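Local structure of probable starch synthase 4, chloroplastic/amyloplastic (Arabidopsis thaliana, 6GNE) at residues 14-19 with 26-31; 176-181 with 319-324; 235-240 with 248-253; 325-330 with 341-346. The protein is probably a starch synthase of the GT-B glycosyltransferase fold, and binds ADP and a glycan between its two Rossmann-like domains. All blocks are in the same frame, centred on the assembly; numbering follows the deposited sequence.

Contact 1: residues 14-19 with 26-31. With ADP (adenosine-5'-diphosphate), chain F; AC1 (4,6-dideoxy-4-{[(1S,4R,5S,6S)-4,5,6-trihydroxy-3-(hydroxymethyl)cyclohex-2-en-1-yl]amino}-alpha-D-glucopyranose), chain C.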
# COMPACT_ATOMS: atom_id res chain seq x y z
N HIS A 14 -10.19 -12.55 -0.41
CA HIS A 14 -9.02 -11.81 0.11
C HIS A 14 -9.22 -11.61 1.59
O HIS A 14 -10.24 -11.11 2.02
CB HIS A 14 -8.86 -10.46 -0.58
CG HIS A 14 -8.39 -10.55 -1.98
ND1 HIS A 14 -7.09 -10.29 -2.34
CD2 HIS A 14 -9.03 -10.90 -3.12
CE1 HIS A 14 -6.96 -10.48 -3.65
NE2 HIS A 14 -8.12 -10.86 -4.14
N ILE A 15 -8.22 -11.99 2.37
CA ILE A 15 -8.25 -11.77 3.80
C ILE A 15 -7.12 -10.78 4.06
O ILE A 15 -5.98 -11.05 3.69
CB ILE A 15 -8.02 -13.09 4.58
CG1 ILE A 15 -9.16 -14.08 4.27
CG2 ILE A 15 -7.89 -12.86 6.07
CD1 ILE A 15 -8.85 -15.52 4.66
N ALA A 16 -7.43 -9.65 4.68
CA ALA A 16 -6.45 -8.61 4.92
C ALA A 16 -6.84 -7.75 6.08
O ALA A 16 -8.01 -7.75 6.50
CB ALA A 16 -6.31 -7.75 3.67
N ALA A 17 -5.88 -6.97 6.57
CA ALA A 17 -6.14 -6.02 7.65
C ALA A 17 -6.63 -4.67 7.18
O ALA A 17 -7.06 -3.88 8.00
CB ALA A 17 -4.88 -5.86 8.51
N GLU A 18 -6.56 -4.41 5.87
CA GLU A 18 -7.00 -3.14 5.28
C GLU A 18 -7.74 -3.31 3.96
O GLU A 18 -7.50 -4.25 3.20
CB GLU A 18 -5.80 -2.24 4.96
CG GLU A 18 -4.98 -1.75 6.13
CD GLU A 18 -3.76 -0.96 5.64
OE1 GLU A 18 -3.92 0.05 4.90
OE2 GLU A 18 -2.63 -1.37 5.98
N MET A 19 -8.60 -2.33 3.69
CA MET A 19 -9.18 -2.12 2.39
C MET A 19 -9.60 -0.65 2.27
O MET A 19 -10.35 -0.12 3.10
CB MET A 19 -10.40 -3.00 2.19
CG MET A 19 -10.94 -2.99 0.75
SD MET A 19 -12.59 -3.67 0.63
CE MET A 19 -13.02 -3.10 -1.00
N GLY A 26 -2.05 2.73 4.55
CA GLY A 26 -1.32 3.14 3.38
C GLY A 26 -1.68 2.37 2.13
O GLY A 26 -2.86 2.16 1.84
N GLY A 27 -0.66 1.92 1.41
CA GLY A 27 -0.85 1.32 0.13
C GLY A 27 -1.50 -0.06 0.11
O GLY A 27 -2.09 -0.44 -0.90
N LEU A 28 -1.35 -0.80 1.20
CA LEU A 28 -1.92 -2.15 1.29
C LEU A 28 -3.42 -2.09 1.09
O LEU A 28 -3.97 -2.75 0.23
CB LEU A 28 -1.61 -2.80 2.65
CG LEU A 28 -1.97 -4.30 2.66
CD1 LEU A 28 -0.88 -5.15 3.33
CD2 LEU A 28 -3.28 -4.50 3.37
N GLY A 29 -4.07 -1.25 1.88
CA GLY A 29 -5.48 -1.00 1.70
C GLY A 29 -5.86 -0.61 0.29
O GLY A 29 -6.91 -1.02 -0.16
N ASP A 30 -5.05 0.22 -0.38
CA ASP A 30 -5.33 0.63 -1.75
C ASP A 30 -5.32 -0.55 -2.70
O ASP A 30 -6.20 -0.67 -3.57
CB ASP A 30 -4.31 1.67 -2.25
CG ASP A 30 -4.57 3.06 -1.75
OD1 ASP A 30 -5.61 3.35 -1.12
OD2 ASP A 30 -3.73 3.94 -2.03
N VAL A 31 -4.32 -1.40 -2.52
CA VAL A 31 -4.10 -2.56 -3.36
C VAL A 31 -5.22 -3.59 -3.23
O VAL A 31 -5.69 -4.13 -4.24
CB VAL A 31 -2.71 -3.18 -3.08
CG1 VAL A 31 -2.56 -4.55 -3.78
CG2 VAL A 31 -1.62 -2.20 -3.55
PB ADP F . 3.02 3.20 1.93
O1B ADP F . 2.23 1.95 1.68
O2B ADP F . 2.36 4.24 2.79
O3B ADP F . 4.41 2.87 2.42
PA ADP F . 2.28 3.74 -0.81
O1A ADP F . 2.78 4.75 -1.80
O2A ADP F . 2.26 2.32 -1.30
O3A ADP F . 3.19 3.92 0.50
O5' ADP F . 0.79 4.09 -0.32
C5' ADP F . 0.46 5.34 0.28
C4' ADP F . -1.04 5.71 0.20
O4' ADP F . -1.43 6.42 1.38
C3' ADP F . -1.37 6.66 -0.93
O3' ADP F . -2.72 6.48 -1.30
C2' ADP F . -1.21 8.02 -0.31
O2' ADP F . -1.95 9.03 -0.98
C1' ADP F . -1.77 7.77 1.06
N9 ADP F . -1.20 8.65 2.11
C8 ADP F . -0.01 8.53 2.71
N7 ADP F . 0.14 9.48 3.66
C5 ADP F . -0.98 10.23 3.68
C6 ADP F . -1.49 11.41 4.43
N6 ADP F . -0.72 12.00 5.39
N1 ADP F . -2.73 11.87 4.12
C2 ADP F . -3.48 11.28 3.15
N3 ADP F . -3.06 10.22 2.44
C4 ADP F . -1.85 9.67 2.65
C1 AC1 C . 1.62 -1.83 6.68
O2 AC1 C . 2.37 -4.09 6.19
C2 AC1 C . 1.97 -2.85 5.58
C4A AC1 C . 3.78 -0.59 -1.19
C3 AC1 C . 3.03 -2.29 4.62
O3 AC1 C . 3.23 -3.28 3.61
C4 AC1 C . 2.55 -0.95 4.04
N4A AC1 C . 3.45 -0.36 3.04
C5 AC1 C . 2.33 -0.03 5.24
O5 AC1 C . 1.31 -0.58 6.08
C6 AC1 C . 1.84 1.36 4.85
C1B AC1 C . 3.80 -0.99 1.75
C2B AC1 C . 4.99 -0.32 1.02
O2B AC1 C . 5.70 0.63 1.83
C3B AC1 C . 4.63 0.31 -0.32
O3B AC1 C . 5.86 0.48 -1.03
O4 AC1 C . 3.41 0.11 -2.38
C5B AC1 C . 2.58 -1.10 -0.45
C7B AC1 C . 2.58 -1.22 0.88
C6B AC1 C . 1.36 -1.55 -1.22
O6B AC1 C . 1.67 -2.67 -2.05
O HOH W 1 -1.15 -0.01 3.99

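Contact 2: residues 176-181 with 319-324. With AC1 (4,6-dideoxy-4-{[(1S,4R,5S,6S)-4,5,6-trihydroxy-3-(hydroxymethyl)cyclohex-2-en-1-yl]amino}-alpha-D-glucopyranose), chain C; GLC (alpha-D-glucopyranose), chain B; ADP (adenosine-5'-diphosphate), chain F.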
# COMPACT_ATOMS: atom_id res chain seq x y z
N ASN A 176 5.64 -5.48 2.18
CA ASN A 176 6.90 -4.97 2.74
C ASN A 176 7.54 -6.03 3.62
O ASN A 176 7.06 -6.30 4.72
CB ASN A 176 6.67 -3.66 3.54
CG ASN A 176 7.96 -3.02 4.04
OD1 ASN A 176 9.04 -3.55 3.86
ND2 ASN A 176 7.85 -1.87 4.68
N PHE A 177 8.64 -6.62 3.14
CA PHE A 177 9.35 -7.69 3.89
C PHE A 177 10.07 -7.21 5.14
O PHE A 177 10.63 -7.99 5.88
CB PHE A 177 10.33 -8.44 2.99
CG PHE A 177 9.69 -9.39 2.02
CD1 PHE A 177 9.33 -10.66 2.40
CD2 PHE A 177 9.47 -9.01 0.70
CE1 PHE A 177 8.75 -11.53 1.50
CE2 PHE A 177 8.92 -9.89 -0.22
CZ PHE A 177 8.55 -11.15 0.18
N GLU A 178 10.10 -5.92 5.37
CA GLU A 178 10.51 -5.40 6.66
C GLU A 178 9.63 -5.91 7.78
O GLU A 178 10.12 -6.17 8.86
CB GLU A 178 10.47 -3.88 6.63
CG GLU A 178 11.11 -3.22 7.85
CD GLU A 178 10.82 -1.73 7.95
OE1 GLU A 178 9.96 -1.21 7.13
OE2 GLU A 178 11.51 -1.13 8.86
N TYR A 179 8.34 -6.04 7.53
CA TYR A 179 7.38 -6.43 8.59
C TYR A 179 7.06 -7.90 8.54
O TYR A 179 6.23 -8.32 7.76
CB TYR A 179 6.13 -5.56 8.52
CG TYR A 179 6.44 -4.09 8.66
CD1 TYR A 179 7.27 -3.62 9.72
CD2 TYR A 179 5.91 -3.14 7.76
CE1 TYR A 179 7.59 -2.27 9.84
CE2 TYR A 179 6.21 -1.77 7.89
CZ TYR A 179 7.04 -1.34 8.92
OH TYR A 179 7.33 -0.03 9.06
N GLN A 180 7.72 -8.66 9.39
CA GLN A 180 7.66 -10.11 9.37
C GLN A 180 6.77 -10.72 10.48
O GLN A 180 6.40 -11.90 10.42
CB GLN A 180 9.09 -10.69 9.38
CG GLN A 180 9.79 -10.42 8.07
CD GLN A 180 11.25 -10.80 8.04
OE1 GLN A 180 11.68 -11.81 8.61
NE2 GLN A 180 12.02 -10.01 7.32
N GLY A 181 6.41 -9.90 11.48
CA GLY A 181 5.55 -10.32 12.58
C GLY A 181 6.19 -11.26 13.55
O GLY A 181 5.50 -12.05 14.21
N VAL A 319 8.34 8.15 7.91
CA VAL A 319 9.11 7.07 8.55
C VAL A 319 10.43 6.91 7.78
O VAL A 319 10.50 7.28 6.63
CB VAL A 319 8.30 5.73 8.55
CG1 VAL A 319 6.99 5.92 9.33
CG2 VAL A 319 7.96 5.24 7.13
N PRO A 320 11.47 6.34 8.41
CA PRO A 320 12.77 6.23 7.71
C PRO A 320 12.73 5.72 6.29
O PRO A 320 13.50 6.19 5.46
CB PRO A 320 13.56 5.28 8.58
CG PRO A 320 13.01 5.50 9.97
CD PRO A 320 11.59 5.99 9.84
N GLN A 321 11.83 4.78 5.99
CA GLN A 321 11.74 4.20 4.66
C GLN A 321 11.63 5.28 3.56
O GLN A 321 12.22 5.13 2.46
CB GLN A 321 10.55 3.26 4.59
CG GLN A 321 10.23 2.70 3.19
CD GLN A 321 8.89 2.01 3.11
OE1 GLN A 321 8.41 1.50 4.12
NE2 GLN A 321 8.28 2.00 1.91
N LYS A 322 10.90 6.34 3.88
CA LYS A 322 10.55 7.37 2.91
C LYS A 322 11.63 8.44 2.69
O LYS A 322 11.43 9.38 1.92
CB LYS A 322 9.24 8.02 3.35
CG LYS A 322 8.10 7.04 3.49
CD LYS A 322 7.69 6.42 2.15
CE LYS A 322 6.41 5.62 2.28
NZ LYS A 322 6.15 4.76 1.11
N GLY A 323 12.78 8.29 3.36
CA GLY A 323 13.89 9.21 3.22
C GLY A 323 13.55 10.57 3.83
O GLY A 323 13.57 11.59 3.16
N VAL A 324 13.21 10.57 5.11
CA VAL A 324 12.74 11.79 5.77
C VAL A 324 13.78 12.92 5.85
O VAL A 324 13.38 14.09 5.86
CB VAL A 324 12.19 11.55 7.19
CG1 VAL A 324 10.76 11.00 7.07
CG2 VAL A 324 13.13 10.71 8.05
C1 AC1 C . 1.62 -1.83 6.68
O2 AC1 C . 2.37 -4.09 6.19
C2 AC1 C . 1.97 -2.85 5.58
C4A AC1 C . 3.78 -0.59 -1.19
C3 AC1 C . 3.03 -2.29 4.62
O3 AC1 C . 3.23 -3.28 3.61
C4 AC1 C . 2.55 -0.95 4.04
N4A AC1 C . 3.45 -0.36 3.04
C5 AC1 C . 2.33 -0.03 5.24
O5 AC1 C . 1.31 -0.58 6.08
C6 AC1 C . 1.84 1.36 4.85
C1B AC1 C . 3.80 -0.99 1.75
C2B AC1 C . 4.99 -0.32 1.02
O2B AC1 C . 5.70 0.63 1.83
C3B AC1 C . 4.63 0.31 -0.32
O3B AC1 C . 5.86 0.48 -1.03
O4 AC1 C . 3.41 0.11 -2.38
C5B AC1 C . 2.58 -1.10 -0.45
C7B AC1 C . 2.58 -1.22 0.88
C6B AC1 C . 1.36 -1.55 -1.22
O6B AC1 C . 1.67 -2.67 -2.05
C1 GLC B . 2.90 -1.62 11.82
C2 GLC B . 2.28 -2.83 11.12
C3 GLC B . 2.75 -2.91 9.67
C4 GLC B . 2.35 -1.62 8.97
C5 GLC B . 3.02 -0.45 9.67
C6 GLC B . 2.59 0.87 9.06
O2 GLC B . 2.59 -4.01 11.86
O3 GLC B . 2.15 -4.02 9.00
O4 GLC B . 2.71 -1.67 7.59
O5 GLC B . 2.66 -0.43 11.06
O6 GLC B . 3.08 1.95 9.87
PB ADP F . 3.02 3.20 1.93
O1B ADP F . 2.23 1.95 1.68
O2B ADP F . 2.36 4.24 2.79
O3B ADP F . 4.41 2.87 2.42
PA ADP F . 2.28 3.74 -0.81
O1A ADP F . 2.78 4.75 -1.80
O2A ADP F . 2.26 2.32 -1.30
O3A ADP F . 3.19 3.92 0.50
O5' ADP F . 0.79 4.09 -0.32
C5' ADP F . 0.46 5.34 0.28
C4' ADP F . -1.04 5.71 0.20
O4' ADP F . -1.43 6.42 1.38
C3' ADP F . -1.37 6.66 -0.93
O3' ADP F . -2.72 6.48 -1.30
C2' ADP F . -1.21 8.02 -0.31
O2' ADP F . -1.95 9.03 -0.98
C1' ADP F . -1.77 7.77 1.06
N9 ADP F . -1.20 8.65 2.11
C8 ADP F . -0.01 8.53 2.71
N7 ADP F . 0.14 9.48 3.66
C5 ADP F . -0.98 10.23 3.68
C6 ADP F . -1.49 11.41 4.43
N6 ADP F . -0.72 12.00 5.39
N1 ADP F . -2.73 11.87 4.12
C2 ADP F . -3.48 11.28 3.15
N3 ADP F . -3.06 10.22 2.44
C4 ADP F . -1.85 9.67 2.65
O HOH W 2 5.77 0.18 4.68
O HOH W 3 9.04 1.24 6.67

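Contact 3: residues 235-240 with 248-253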
# COMPACT_ATOMS: atom_id res chain seq x y z
N GLN A 235 13.73 -8.66 -6.79
CA GLN A 235 15.17 -8.93 -6.93
C GLN A 235 15.95 -8.51 -5.69
O GLN A 235 16.81 -9.23 -5.23
CB GLN A 235 15.75 -8.28 -8.19
CG GLN A 235 15.19 -8.89 -9.48
CD GLN A 235 15.64 -10.35 -9.72
OE1 GLN A 235 14.82 -11.29 -9.75
NE2 GLN A 235 16.95 -10.55 -9.86
N GLU A 236 15.61 -7.34 -5.14
CA GLU A 236 16.30 -6.81 -3.95
C GLU A 236 16.19 -7.74 -2.75
O GLU A 236 17.18 -7.95 -2.06
CB GLU A 236 15.76 -5.43 -3.57
CG GLU A 236 16.16 -4.32 -4.55
CD GLU A 236 15.37 -3.03 -4.35
OE1 GLU A 236 14.34 -2.99 -3.63
OE2 GLU A 236 15.79 -2.03 -4.97
N VAL A 237 15.00 -8.31 -2.53
CA VAL A 237 14.78 -9.20 -1.40
C VAL A 237 15.35 -10.60 -1.59
O VAL A 237 15.42 -11.36 -0.63
CB VAL A 237 13.31 -9.27 -0.96
CG1 VAL A 237 12.86 -7.93 -0.42
CG2 VAL A 237 12.39 -9.75 -2.08
N ARG A 238 15.77 -10.95 -2.81
CA ARG A 238 16.57 -12.16 -3.04
C ARG A 238 18.04 -12.00 -2.67
O ARG A 238 18.73 -12.99 -2.55
CB ARG A 238 16.44 -12.61 -4.50
CG ARG A 238 15.13 -13.31 -4.84
CD ARG A 238 15.10 -13.65 -6.32
NE ARG A 238 14.03 -14.55 -6.73
CZ ARG A 238 12.94 -14.21 -7.46
NH1 ARG A 238 12.05 -15.16 -7.79
NH2 ARG A 238 12.69 -12.94 -7.83
N THR A 239 18.54 -10.79 -2.51
CA THR A 239 19.93 -10.56 -2.05
C THR A 239 19.96 -10.48 -0.53
O THR A 239 18.96 -10.11 0.12
CB THR A 239 20.56 -9.26 -2.61
OG1 THR A 239 20.04 -8.13 -1.91
CG2 THR A 239 20.33 -9.11 -4.12
N ALA A 240 21.12 -10.81 0.03
CA ALA A 240 21.36 -10.78 1.49
C ALA A 240 20.98 -9.41 2.10
O ALA A 240 20.29 -9.34 3.11
CB ALA A 240 22.82 -11.12 1.79
N SER A 248 17.34 -16.28 1.83
CA SER A 248 17.62 -17.72 1.66
C SER A 248 16.35 -18.53 1.39
O SER A 248 16.36 -19.45 0.55
CB SER A 248 18.30 -18.33 2.91
OG SER A 248 19.47 -17.61 3.31
N THR A 249 15.29 -18.22 2.13
CA THR A 249 14.01 -18.87 1.96
C THR A 249 13.38 -18.54 0.59
O THR A 249 12.81 -19.43 -0.06
CB THR A 249 13.05 -18.44 3.10
OG1 THR A 249 13.63 -18.83 4.35
CG2 THR A 249 11.66 -19.06 2.94
N LEU A 250 13.48 -17.27 0.19
CA LEU A 250 12.94 -16.83 -1.11
C LEU A 250 13.70 -17.40 -2.30
O LEU A 250 13.08 -17.69 -3.33
CB LEU A 250 12.89 -15.30 -1.19
CG LEU A 250 11.82 -14.63 -0.33
CD1 LEU A 250 12.21 -13.19 -0.08
CD2 LEU A 250 10.43 -14.74 -0.94
N ASN A 251 15.02 -17.56 -2.16
CA ASN A 251 15.82 -18.22 -3.20
C ASN A 251 15.49 -19.69 -3.36
O ASN A 251 15.52 -20.20 -4.47
CB ASN A 251 17.35 -18.05 -2.96
CG ASN A 251 17.83 -16.62 -3.22
OD1 ASN A 251 17.34 -15.96 -4.12
ND2 ASN A 251 18.79 -16.15 -2.43
N PHE A 252 15.19 -20.36 -2.24
CA PHE A 252 14.83 -21.77 -2.24
C PHE A 252 13.49 -21.99 -2.94
O PHE A 252 13.33 -22.87 -3.79
CB PHE A 252 14.76 -22.25 -0.79
CG PHE A 252 14.77 -23.72 -0.63
CD1 PHE A 252 15.95 -24.43 -0.82
CD2 PHE A 252 13.62 -24.40 -0.22
CE1 PHE A 252 15.99 -25.79 -0.63
CE2 PHE A 252 13.66 -25.78 -0.03
CZ PHE A 252 14.84 -26.47 -0.24
N HIS A 253 12.53 -21.13 -2.60
CA HIS A 253 11.18 -21.19 -3.14
C HIS A 253 10.98 -20.23 -4.33
O HIS A 253 9.86 -19.76 -4.55
CB HIS A 253 10.16 -20.90 -2.03
CG HIS A 253 10.05 -22.00 -1.02
ND1 HIS A 253 10.61 -21.92 0.24
CD2 HIS A 253 9.49 -23.23 -1.12
CE1 HIS A 253 10.38 -23.05 0.89
NE2 HIS A 253 9.72 -23.86 0.08

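Contact 4: residues 325-330 with 341-346. With ADP (adenosine-5'-diphosphate), chain F.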
# COMPACT_ATOMS: atom_id res chain seq x y z
N HIS A 325 15.07 12.56 5.92
CA HIS A 325 16.13 13.57 5.91
C HIS A 325 16.16 14.28 4.55
O HIS A 325 16.37 15.50 4.52
CB HIS A 325 17.52 12.98 6.28
CG HIS A 325 17.60 12.50 7.69
ND1 HIS A 325 17.35 13.31 8.77
CD2 HIS A 325 17.89 11.27 8.21
CE1 HIS A 325 17.47 12.61 9.89
NE2 HIS A 325 17.80 11.37 9.57
N LEU A 326 15.96 13.52 3.47
CA LEU A 326 15.83 14.08 2.13
C LEU A 326 14.57 14.90 1.92
O LEU A 326 14.60 15.90 1.22
CB LEU A 326 15.92 12.99 1.05
CG LEU A 326 17.28 12.30 1.00
CD1 LEU A 326 17.22 11.14 0.03
CD2 LEU A 326 18.40 13.32 0.64
N ILE A 327 13.47 14.50 2.54
CA ILE A 327 12.25 15.29 2.50
C ILE A 327 12.47 16.62 3.21
O ILE A 327 12.13 17.68 2.67
CB ILE A 327 11.07 14.54 3.11
CG1 ILE A 327 10.71 13.35 2.21
CG2 ILE A 327 9.86 15.44 3.22
CD1 ILE A 327 9.75 12.34 2.82
N ARG A 328 13.03 16.57 4.42
CA ARG A 328 13.43 17.77 5.13
C ARG A 328 14.29 18.70 4.25
O ARG A 328 13.99 19.89 4.16
CB ARG A 328 14.19 17.40 6.37
CG ARG A 328 14.58 18.59 7.24
CD ARG A 328 15.63 18.26 8.26
NE ARG A 328 15.50 19.17 9.40
CZ ARG A 328 16.00 20.41 9.48
NH1 ARG A 328 15.81 21.13 10.59
NH2 ARG A 328 16.68 20.95 8.46
N HIS A 329 15.33 18.15 3.62
CA HIS A 329 16.21 18.93 2.77
C HIS A 329 15.47 19.55 1.61
O HIS A 329 15.69 20.70 1.27
CB HIS A 329 17.37 18.08 2.22
CG HIS A 329 18.20 18.80 1.20
ND1 HIS A 329 18.95 19.91 1.50
CD2 HIS A 329 18.38 18.58 -0.13
CE1 HIS A 329 19.57 20.33 0.41
NE2 HIS A 329 19.25 19.54 -0.59
N ALA A 330 14.58 18.79 1.01
CA ALA A 330 13.82 19.23 -0.16
C ALA A 330 12.95 20.44 0.12
O ALA A 330 12.71 21.23 -0.78
CB ALA A 330 12.95 18.09 -0.68
N PHE A 341 6.40 24.66 -1.59
CA PHE A 341 6.38 23.30 -1.09
C PHE A 341 5.18 23.05 -0.14
O PHE A 341 4.98 23.79 0.84
CB PHE A 341 7.68 23.02 -0.34
CG PHE A 341 7.98 21.57 -0.17
CD1 PHE A 341 7.34 20.81 0.79
CD2 PHE A 341 8.90 20.96 -0.98
CE1 PHE A 341 7.60 19.46 0.93
CE2 PHE A 341 9.17 19.60 -0.86
CZ PHE A 341 8.52 18.85 0.09
N VAL A 342 4.42 21.99 -0.41
CA VAL A 342 3.33 21.55 0.42
C VAL A 342 3.57 20.11 0.86
O VAL A 342 3.64 19.23 0.02
CB VAL A 342 1.98 21.59 -0.32
CG1 VAL A 342 0.87 21.08 0.56
CG2 VAL A 342 1.64 23.03 -0.65
N LEU A 343 3.68 19.89 2.17
CA LEU A 343 3.85 18.56 2.73
C LEU A 343 2.55 18.17 3.41
O LEU A 343 1.99 18.93 4.22
CB LEU A 343 4.99 18.50 3.75
CG LEU A 343 5.21 17.20 4.51
CD1 LEU A 343 5.54 16.05 3.56
CD2 LEU A 343 6.34 17.34 5.48
N LEU A 344 2.08 16.97 3.09
CA LEU A 344 1.02 16.32 3.84
C LEU A 344 1.57 14.99 4.33
O LEU A 344 1.83 14.10 3.55
CB LEU A 344 -0.19 16.12 2.95
CG LEU A 344 -1.38 15.38 3.56
CD1 LEU A 344 -1.84 16.11 4.80
CD2 LEU A 344 -2.48 15.32 2.50
N GLY A 345 1.77 14.86 5.64
CA GLY A 345 2.27 13.61 6.18
C GLY A 345 2.25 13.60 7.68
O GLY A 345 2.33 14.66 8.30
N SER A 346 2.15 12.42 8.28
CA SER A 346 2.46 12.31 9.70
C SER A 346 3.26 11.08 10.02
O SER A 346 3.33 10.17 9.22
CB SER A 346 1.22 12.45 10.60
OG SER A 346 0.33 11.42 10.32
PB ADP F . 3.02 3.20 1.93
O1B ADP F . 2.23 1.95 1.68
O2B ADP F . 2.36 4.24 2.79
O3B ADP F . 4.41 2.87 2.42
PA ADP F . 2.28 3.74 -0.81
O1A ADP F . 2.78 4.75 -1.80
O2A ADP F . 2.26 2.32 -1.30
O3A ADP F . 3.19 3.92 0.50
O5' ADP F . 0.79 4.09 -0.32
C5' ADP F . 0.46 5.34 0.28
C4' ADP F . -1.04 5.71 0.20
O4' ADP F . -1.43 6.42 1.38
C3' ADP F . -1.37 6.66 -0.93
O3' ADP F . -2.72 6.48 -1.30
C2' ADP F . -1.21 8.02 -0.31
O2' ADP F . -1.95 9.03 -0.98
C1' ADP F . -1.77 7.77 1.06
N9 ADP F . -1.20 8.65 2.11
C8 ADP F . -0.01 8.53 2.71
N7 ADP F . 0.14 9.48 3.66
C5 ADP F . -0.98 10.23 3.68
C6 ADP F . -1.49 11.41 4.43
N6 ADP F . -0.72 12.00 5.39
N1 ADP F . -2.73 11.87 4.12
C2 ADP F . -3.48 11.28 3.15
N3 ADP F . -3.06 10.22 2.44
C4 ADP F . -1.85 9.67 2.65

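Contact 1: residues 14-19 with 26-31
Glu18 reaches from the loop after strand 11-15 to the N-terminal end of helix 27-41, the helix of a Rossmann-like beta-alpha-beta unit between strands 11-15 and 45-51. Residues 24-28 spell the Lys-X-Gly-Gly-Leu signature of glycogen and starch synthases, and the Glu18 carboxylate accepts from backbone N-H groups of that loop. With CG anti to the carbonyl carbon and beside the backbone N (chi1 -64°) and the chain extended beyond it, Glu18 OE1 receives Gly26 N at 3.3 Å, on the syn side and 22° out of the carboxylate plane. Gly29 N, also 3.3 Å from Glu18 OE1, adds a weak bond and Val25 N an ordinary one. Glu18 OE2 is held by Tyr112 and lies 2.8 Å from water 1, which accepts from Leu28 N and also reaches AC1 O5. In the apolar packing, Leu28 CD2 rests on Glu18 CB at 3.7 Å, with Ala16 just beyond. Nearby, Met19 CA makes a CA-H...O contact with Gly29 O at 3.6 Å. The direct ligand bonds come from residues 26-31: ADP O3' donates to Asp30 OD2 at 2.8 Å, and Gly27 N gives its hydrogen to ADP O1B at 2.9 Å.

Contact 2: residues 176-181 with 319-324
Gln321 OE1 receives a hydrogen from each of two waters, water 2 at 3.0 Å and water 3 at 2.6 Å, and these carry the contact to Asn176 and Glu178. Water 2 accepts from Asn176 ND2 and from AC1 N4A; water 3 donates to Glu178 OE1. The two amides lie close, their planes 79° apart and their side chains running past each other in opposite directions, but the angle between them is poor and no direct bond forms. The other end of the Gln321 amide is spent on the ligand: NE2 points almost straight at AC1 O2B, 2.9 Å away at 173°. Asn176 has CG anti to the backbone N (chi1 -175°), which swings its amide toward Gln321. An Asx turn fixes it there, Asn176 OD1 accepting from Glu178 N at 3.0 Å, while Asn176 ND2 reaches the anti lone pair of Glu178 OE1 at 3.3 Å. Tyr179 turns one ring face to GLC, whose C3 lies 3.7 Å above the plane, offset toward the rim, and Lys322 NZ, also paired with Glu397, bonds ADP O3B at 2.9 Å. The contact thus spans the interdomain cleft of the GT-B fold. Residues 176-181 follow strand 169-174, with Phe177 packed on helices 215-222 and 231-238; residues 319-324 link strand 311-317 to helix 324-336.

Contact 3: residues 235-240 with 248-253
Leu250 and Val237 form the packed side of this contact, Asn251 and Arg238 the side nearer solvent. Leu250 CD1 sits 3.7 Å from Val237 O and 4.0 Å from Val237 CG2, the methyl that occupies the crowded position between backbone N and carbonyl carbon, and the two side chains cross at a slant. Phe257 of strand 257-259 touches both residues, and Phe177 and Ile220 add to the same apolar cluster. On the outer side the packing gives way to a single polar link. Asn251 ND2 donates to Arg238 O at 3.2 Å, an N-H...O angle of 149°; the donor lies in the carbonyl plane, although the oxygen is tilted 20° from the Asn251 amide plane. The asparagine runs obliquely across the arginine stem, with Asn251 OD1 3.5 Å from Arg238 CB and near the edge of the guanidinium. The guanidinium and amide planes are 20° apart, and Arg238 NH1 makes a weak hydrogen bond to Phe257 O. Through Arg238 O the asparagine ties the region where helix 231-238 ends to helix 247-252. Both helices lie in the connection between the parallel neighbours 225-228 and 257-259, a beta-alpha-beta crossover of the kind that builds Rossmann-like GT-B domains.

Contact 4: residues 325-330 with 341-346
Phe341 meets the helix through a backbone carbonyl as much as through a side chain: Ala330 O lies 3.8 Å from Phe341 CD2, approaching the ring obliquely. That oxygen also accepts a hydrogen bond from Thr334 OG1 one turn further along the helix. Beside it, Ala330 CB stands 4.1 Å from Phe341 CE2. The ring gets there because CG is anti to the backbone N (chi1 -161°), and Phe451 of helix 448-464 packs on Ala330 as well. No hydrogen bond joins the two segments; helix 324-336 simply lies on strand 340-346 within the beta-alpha-beta unit begun by strand 311-317, part of the parallel sheet of the C-terminal Rossmann-like domain. Residues one turn apart, Ala330 and Ile327, make the touches, the second being Ile327 CG2 on Leu343 CD1 at 4.4 Å. Leu343 also packs on Phe356 of helix 350-362. Leu344 projects from the strand's other face, toward helix 377-386 and the adenine, with Leu344 CG 3.8 Å from ADP N1; next along, Gly345 CA is 3.5 Å from ADP N6.

Contacts 1, 2 and 4 are buried and all touch ADP; contact 3 alone is partly open to solvent. Contacts 1 and 4 each join strand and helix of a beta-alpha-beta unit, one in each domain; contact 3 shares the N-terminal domain with contact 1, and contact 2 bridges the two, its residues 319-324 leading into the helix of contact 4. Their chemistry follows: backbone-to-carboxylate bonds in contact 1, waters and ligand in contact 2, one hydrogen bond from an asparagine amide beside an apolar patch in contact 3, packing without hydrogen bonds, partly a carbonyl against a ring, in contact 4. Contact 2 also meets contact 3, Phe177 CD2 packing 3.7 Å from Val237 CG1.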